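Local coordinates for ornithine carbamoyltransferase (Giardia intestinalis, PDB 3GRF), which probably catalyses the reversible interconversion of ornithine plus carbamoyl phosphate with citrulline plus phosphate, as part of arginine degradation, at residues V265-F279 against E290-C303. Residues are numbered along the deposited sequence; the frame is centred on the assembly and turned at random.
Sequences VDDAVMAVTSKRSIF and EQTASVIDGPKSVC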
loop_
_atom_site.group_PDB
_atom_site.type_symbol
_atom_site.label_atom_id
_atom_site.label_comp_id
_atom_site.label_asym_id
_atom_site.label_seq_id
_atom_site.Cartn_x
_atom_site.Cartn_y
_atom_site.Cartn_z
ATOM N N VAL A 265 2.942 37.653 -2.300
ATOM C CA VAL A 265 4.284 37.914 -1.769
ATOM C C VAL A 265 5.276 38.124 -2.936
ATOM O O VAL A 265 5.683 37.177 -3.583
ATOM C CB VAL A 265 4.781 36.850 -0.721
ATOM C CG1 VAL A 265 6.112 37.226 -0.211
ATOM C CG2 VAL A 265 3.802 36.708 0.467
ATOM N N ASP A 266 5.620 39.384 -3.210
ATOM C CA ASP A 266 6.612 39.739 -4.252
ATOM C C ASP A 266 7.944 40.280 -3.674
ATOM O O ASP A 266 8.193 40.200 -2.457
ATOM C CB ASP A 266 5.982 40.717 -5.287
ATOM C CG ASP A 266 5.517 42.052 -4.661
ATOM O OD1 ASP A 266 4.849 42.804 -5.350
ATOM O OD2 ASP A 266 5.816 42.387 -3.500
ATOM N N ASP A 267 8.797 40.829 -4.539
ATOM C CA ASP A 267 10.127 41.294 -4.133
ATOM C C ASP A 267 9.986 42.509 -3.195
ATOM O O ASP A 267 10.776 42.664 -2.256
ATOM C CB ASP A 267 10.977 41.685 -5.359
ATOM C CG ASP A 267 11.534 40.481 -6.159
ATOM O OD1 ASP A 267 11.509 39.322 -5.715
ATOM O OD2 ASP A 267 12.055 40.719 -7.271
ATOM N N ALA A 268 8.997 43.378 -3.451
ATOM C CA ALA A 268 8.800 44.575 -2.614
ATOM C C ALA A 268 8.287 44.187 -1.238
ATOM O O ALA A 268 8.570 44.859 -0.243
ATOM C CB ALA A 268 7.799 45.534 -3.256
ATOM N N VAL A 269 7.514 43.115 -1.186
ATOM C CA VAL A 269 7.058 42.586 0.096
ATOM C C VAL A 269 8.276 42.059 0.868
ATOM O O VAL A 269 8.481 42.443 2.013
ATOM C CB VAL A 269 5.901 41.514 -0.058
ATOM C CG1 VAL A 269 5.704 40.724 1.216
ATOM C CG2 VAL A 269 4.569 42.184 -0.405
ATOM N N MET A 270 9.086 41.195 0.247
ATOM C CA MET A 270 10.260 40.614 0.917
ATOM C C MET A 270 11.340 41.654 1.290
ATOM O O MET A 270 12.033 41.504 2.316
ATOM C CB MET A 270 10.868 39.460 0.103
ATOM C CG MET A 270 9.930 38.263 -0.077
ATOM S SD MET A 270 9.434 37.466 1.494
ATOM C CE MET A 270 10.991 36.536 1.863
ATOM N N ALA A 271 11.450 42.707 0.469
ATOM C CA ALA A 271 12.340 43.848 0.742
ATOM C C ALA A 271 12.034 44.627 2.016
ATOM O O ALA A 271 12.858 45.401 2.467
ATOM C CB ALA A 271 12.420 44.803 -0.479
ATOM N N VAL A 272 10.845 44.416 2.614
ATOM C CA VAL A 272 10.569 45.146 3.849
ATOM C C VAL A 272 10.812 44.318 5.100
ATOM O O VAL A 272 10.716 44.804 6.219
ATOM C CB VAL A 272 9.148 45.745 3.882
ATOM C CG1 VAL A 272 8.952 46.716 2.721
ATOM C CG2 VAL A 272 8.086 44.659 3.836
ATOM N N THR A 273 11.150 43.031 4.909
ATOM C CA THR A 273 11.350 42.131 6.046
ATOM C C THR A 273 12.763 42.245 6.633
ATOM O O THR A 273 13.592 43.022 6.148
ATOM C CB THR A 273 11.005 40.705 5.675
ATOM O OG1 THR A 273 12.001 40.179 4.792
ATOM C CG2 THR A 273 9.643 40.656 5.014
ATOM N N SER A 274 13.047 41.496 7.687
ATOM C CA SER A 274 14.371 41.525 8.287
ATOM C C SER A 274 15.428 41.000 7.322
ATOM O O SER A 274 15.095 40.323 6.340
ATOM C CB SER A 274 14.371 40.708 9.584
ATOM O OG SER A 274 14.589 39.331 9.331
ATOM N N LYS A 275 16.687 41.305 7.604
ATOM C CA LYS A 275 17.760 40.825 6.776
ATOM C C LYS A 275 17.904 39.303 6.888
ATOM O O LYS A 275 18.332 38.649 5.928
ATOM C CB LYS A 275 19.068 41.552 7.123
ATOM C CG LYS A 275 19.780 42.174 5.922
ATOM C CD LYS A 275 19.295 43.604 5.627
ATOM C CE LYS A 275 20.289 44.355 4.726
ATOM N NZ LYS A 275 21.480 44.881 5.488
ATOM N N ARG A 276 17.559 38.752 8.057
ATOM C CA ARG A 276 17.581 37.292 8.315
ATOM C C ARG A 276 16.336 36.536 7.773
ATOM O O ARG A 276 16.262 35.315 7.845
ATOM C CB ARG A 276 17.715 37.046 9.830
ATOM C CG ARG A 276 16.382 37.119 10.564
ATOM C CD ARG A 276 16.393 37.885 11.867
ATOM N NE ARG A 276 16.820 37.087 12.994
ATOM C CZ ARG A 276 16.299 37.112 14.227
ATOM N NH1 ARG A 276 15.261 37.872 14.568
ATOM N NH2 ARG A 276 16.822 36.323 15.142
ATOM N N SER A 277 15.335 37.257 7.245
ATOM C CA SER A 277 14.037 36.634 6.977
ATOM C C SER A 277 14.133 35.391 6.124
ATOM O O SER A 277 15.121 35.163 5.398
ATOM C CB SER A 277 13.037 37.630 6.366
ATOM O OG SER A 277 13.514 38.140 5.138
ATOM N N ILE A 278 13.121 34.544 6.245
ATOM C CA ILE A 278 13.019 33.410 5.363
ATOM C C ILE A 278 11.606 33.439 4.799
ATOM O O ILE A 278 10.740 34.073 5.372
ATOM C CB ILE A 278 13.377 32.059 6.049
ATOM C CG1 ILE A 278 12.353 31.672 7.109
ATOM C CG2 ILE A 278 14.828 32.071 6.642
ATOM C CD1 ILE A 278 12.642 30.301 7.766
ATOM N N PHE A 279 11.400 32.761 3.685
ATOM C CA PHE A 279 10.088 32.660 3.032
ATOM C C PHE A 279 9.634 31.153 3.060
ATOM O O PHE A 279 10.434 30.244 2.780
ATOM C CB PHE A 279 10.167 33.186 1.588
ATOM C CG PHE A 279 8.986 32.835 0.800
ATOM C CD1 PHE A 279 7.817 33.610 0.928
ATOM C CD2 PHE A 279 8.981 31.693 0.006
ATOM C CE1 PHE A 279 6.642 33.232 0.240
ATOM C CE2 PHE A 279 7.810 31.304 -0.705
ATOM C CZ PHE A 279 6.651 32.063 -0.573
ATOM N N GLU A 290 0.015 33.236 -5.168
ATOM C CA GLU A 290 0.299 33.668 -3.791
ATOM C C GLU A 290 1.710 34.253 -3.646
ATOM O O GLU A 290 1.972 35.063 -2.737
ATOM C CB GLU A 290 0.058 32.523 -2.801
ATOM C CG GLU A 290 1.013 31.335 -2.950
ATOM C CD GLU A 290 0.572 30.296 -3.968
ATOM O OE1 GLU A 290 1.279 29.284 -4.120
ATOM O OE2 GLU A 290 -0.488 30.446 -4.602
ATOM N N GLN A 291 2.606 33.877 -4.561
ATOM C CA GLN A 291 3.926 34.532 -4.622
ATOM C C GLN A 291 4.530 34.538 -6.026
ATOM O O GLN A 291 4.072 33.802 -6.881
ATOM C CB GLN A 291 4.889 33.921 -3.620
ATOM C CG GLN A 291 4.542 32.478 -3.267
ATOM C CD GLN A 291 5.095 31.560 -4.253
ATOM O OE1 GLN A 291 4.422 30.665 -4.782
ATOM N NE2 GLN A 291 6.339 31.806 -4.578
ATOM N N THR A 292 5.516 35.405 -6.256
ATOM C CA THR A 292 6.262 35.418 -7.507
ATOM C C THR A 292 7.291 34.324 -7.534
ATOM O O THR A 292 7.700 33.847 -6.483
ATOM C CB THR A 292 6.942 36.776 -7.786
ATOM O OG1 THR A 292 7.952 37.053 -6.808
ATOM C CG2 THR A 292 5.923 37.920 -7.801
ATOM N N ALA A 293 7.686 33.928 -8.746
ATOM C CA ALA A 293 8.658 32.884 -8.937
ATOM C C ALA A 293 10.007 33.338 -8.350
ATOM O O ALA A 293 10.729 32.543 -7.750
ATOM C CB ALA A 293 8.762 32.503 -10.445
ATOM N N SER A 294 10.296 34.634 -8.423
ATOM C CA SER A 294 11.512 35.210 -7.833
ATOM C C SER A 294 11.620 35.054 -6.308
ATOM O O SER A 294 12.712 35.074 -5.774
ATOM C CB SER A 294 11.639 36.688 -8.162
ATOM O OG SER A 294 10.739 37.447 -7.385
ATOM N N VAL A 295 10.496 34.927 -5.612
ATOM C CA VAL A 295 10.517 34.759 -4.136
ATOM C C VAL A 295 10.697 33.276 -3.855
ATOM O O VAL A 295 11.620 32.879 -3.162
ATOM C CB VAL A 295 9.245 35.344 -3.449
ATOM C CG1 VAL A 295 9.221 35.054 -1.940
ATOM C CG2 VAL A 295 9.149 36.882 -3.711
ATOM N N ILE A 296 9.831 32.453 -4.419
ATOM C CA ILE A 296 9.928 31.015 -4.137
ATOM C C ILE A 296 11.196 30.360 -4.637
ATOM O O ILE A 296 11.672 29.396 -4.035
ATOM C CB ILE A 296 8.661 30.208 -4.581
ATOM C CG1 ILE A 296 8.778 28.713 -4.191
ATOM C CG2 ILE A 296 8.335 30.432 -6.080
ATOM C CD1 ILE A 296 7.444 28.014 -3.891
ATOM N N ASP A 297 11.744 30.886 -5.728
ATOM C CA ASP A 297 12.971 30.336 -6.310
ATOM C C ASP A 297 14.155 31.212 -5.934
ATOM O O ASP A 297 15.298 30.936 -6.309
ATOM C CB ASP A 297 12.843 30.213 -7.831
ATOM C CG ASP A 297 11.685 29.326 -8.252
ATOM O OD1 ASP A 297 11.376 28.306 -7.585
ATOM O OD2 ASP A 297 11.061 29.650 -9.266
ATOM N N GLY A 298 13.892 32.243 -5.145
ATOM C CA GLY A 298 14.928 33.166 -4.765
ATOM C C GLY A 298 15.549 32.636 -3.493
ATOM O O GLY A 298 15.192 31.543 -3.030
ATOM N N PRO A 299 16.491 33.410 -2.923
ATOM C CA PRO A 299 17.385 32.984 -1.829
ATOM C C PRO A 299 16.821 32.914 -0.391
ATOM O O PRO A 299 17.449 32.308 0.478
ATOM C CB PRO A 299 18.508 34.024 -1.913
ATOM C CG PRO A 299 17.805 35.276 -2.360
ATOM C CD PRO A 299 16.772 34.803 -3.358
ATOM N N LYS A 300 15.668 33.536 -0.137
ATOM C CA LYS A 300 14.993 33.484 1.181
ATOM C C LYS A 300 14.080 32.257 1.355
ATOM O O LYS A 300 13.711 31.909 2.478
ATOM C CB LYS A 300 14.220 34.786 1.457
ATOM C CG LYS A 300 15.130 36.018 1.743
ATOM C CD LYS A 300 14.280 37.202 2.103
ATOM C CE LYS A 300 15.116 38.399 2.528
ATOM N NZ LYS A 300 15.812 38.216 3.857
ATOM N N SER A 301 13.805 31.565 0.242
ATOM C CA SER A 301 12.893 30.433 0.187
ATOM C C SER A 301 13.428 29.207 0.848
ATOM O O SER A 301 14.487 28.691 0.475
ATOM C CB SER A 301 12.525 30.061 -1.234
ATOM O OG SER A 301 11.618 28.963 -1.185
ATOM N N VAL A 302 12.688 28.737 1.842
ATOM C CA VAL A 302 12.981 27.418 2.420
ATOM C C VAL A 302 11.955 26.328 2.044
ATOM O O VAL A 302 11.904 25.276 2.679
ATOM C CB VAL A 302 13.226 27.491 3.960
ATOM C CG1 VAL A 302 14.409 28.397 4.260
ATOM C CG2 VAL A 302 12.017 28.040 4.685
ATOM N N CYS A 303 11.165 26.545 0.992
ATOM C CA CYS A 303 10.021 25.667 0.729
ATOM C C CYS A 303 10.291 24.172 0.602
ATOM O O CYS A 303 9.504 23.350 1.104
ATOM C CB CYS A 303 9.202 26.149 -0.474
ATOM S SG CYS A 303 8.509 27.760 -0.152
#
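Phe279 and Val295 form the apolar centre where 265-279 packs on 290-303. The valine methyl CG1 lies over one face of the ring, 3.6 Å from its centroid and 17° off the normal, a CH-pi contact offset toward the rim. With chi1 at 167°, the ring swings away from its own backbone N and lies between the short helix 293-296 and Cys303, whose SG approaches CE2 obliquely at 3.7 Å. Ser301 OG stands at the ring edge, near its plane, and also accepts from Cys303 N in an ST turn. Met270 CG packs on Val295 CG1, while Met270 CE presses against Lys300 CD at 3.4 Å, tighter than usual for two carbons. Lys300 runs past the methionine in the opposite direction, then bends at its last torsion (chi4 -70°) to place NZ 2.6 Å from Ser277 OG; weak bonds to the carbonyl oxygens of Ser274 and Ser277 add to this grip. Strand 278-281 is an outer strand of the parallel, Rossmann-like sheet in the Asp/Orn-binding domain, and Ser301 pairs with its Phe279 by a single parallel bridge: Phe279 N donates to Lys300 O and Phe279 O accepts from Val302 N. A second single parallel bridge, Val265 with Gln291, joins the starts of the two segments, through Val265 N to Glu290 O and Thr292 N to Val265 O. Beside it, Ser294 OG donates to Asp267 OD1 at 2.6 Å from above the carboxylate plane, linking the two short helices near their starts. Asp266, at the N-cap of helix 267-270, accepts from Val269 N through OD2. Arg276 and Ser274 tie their turn to Asp236, with Glu154 as the second partner of Arg276.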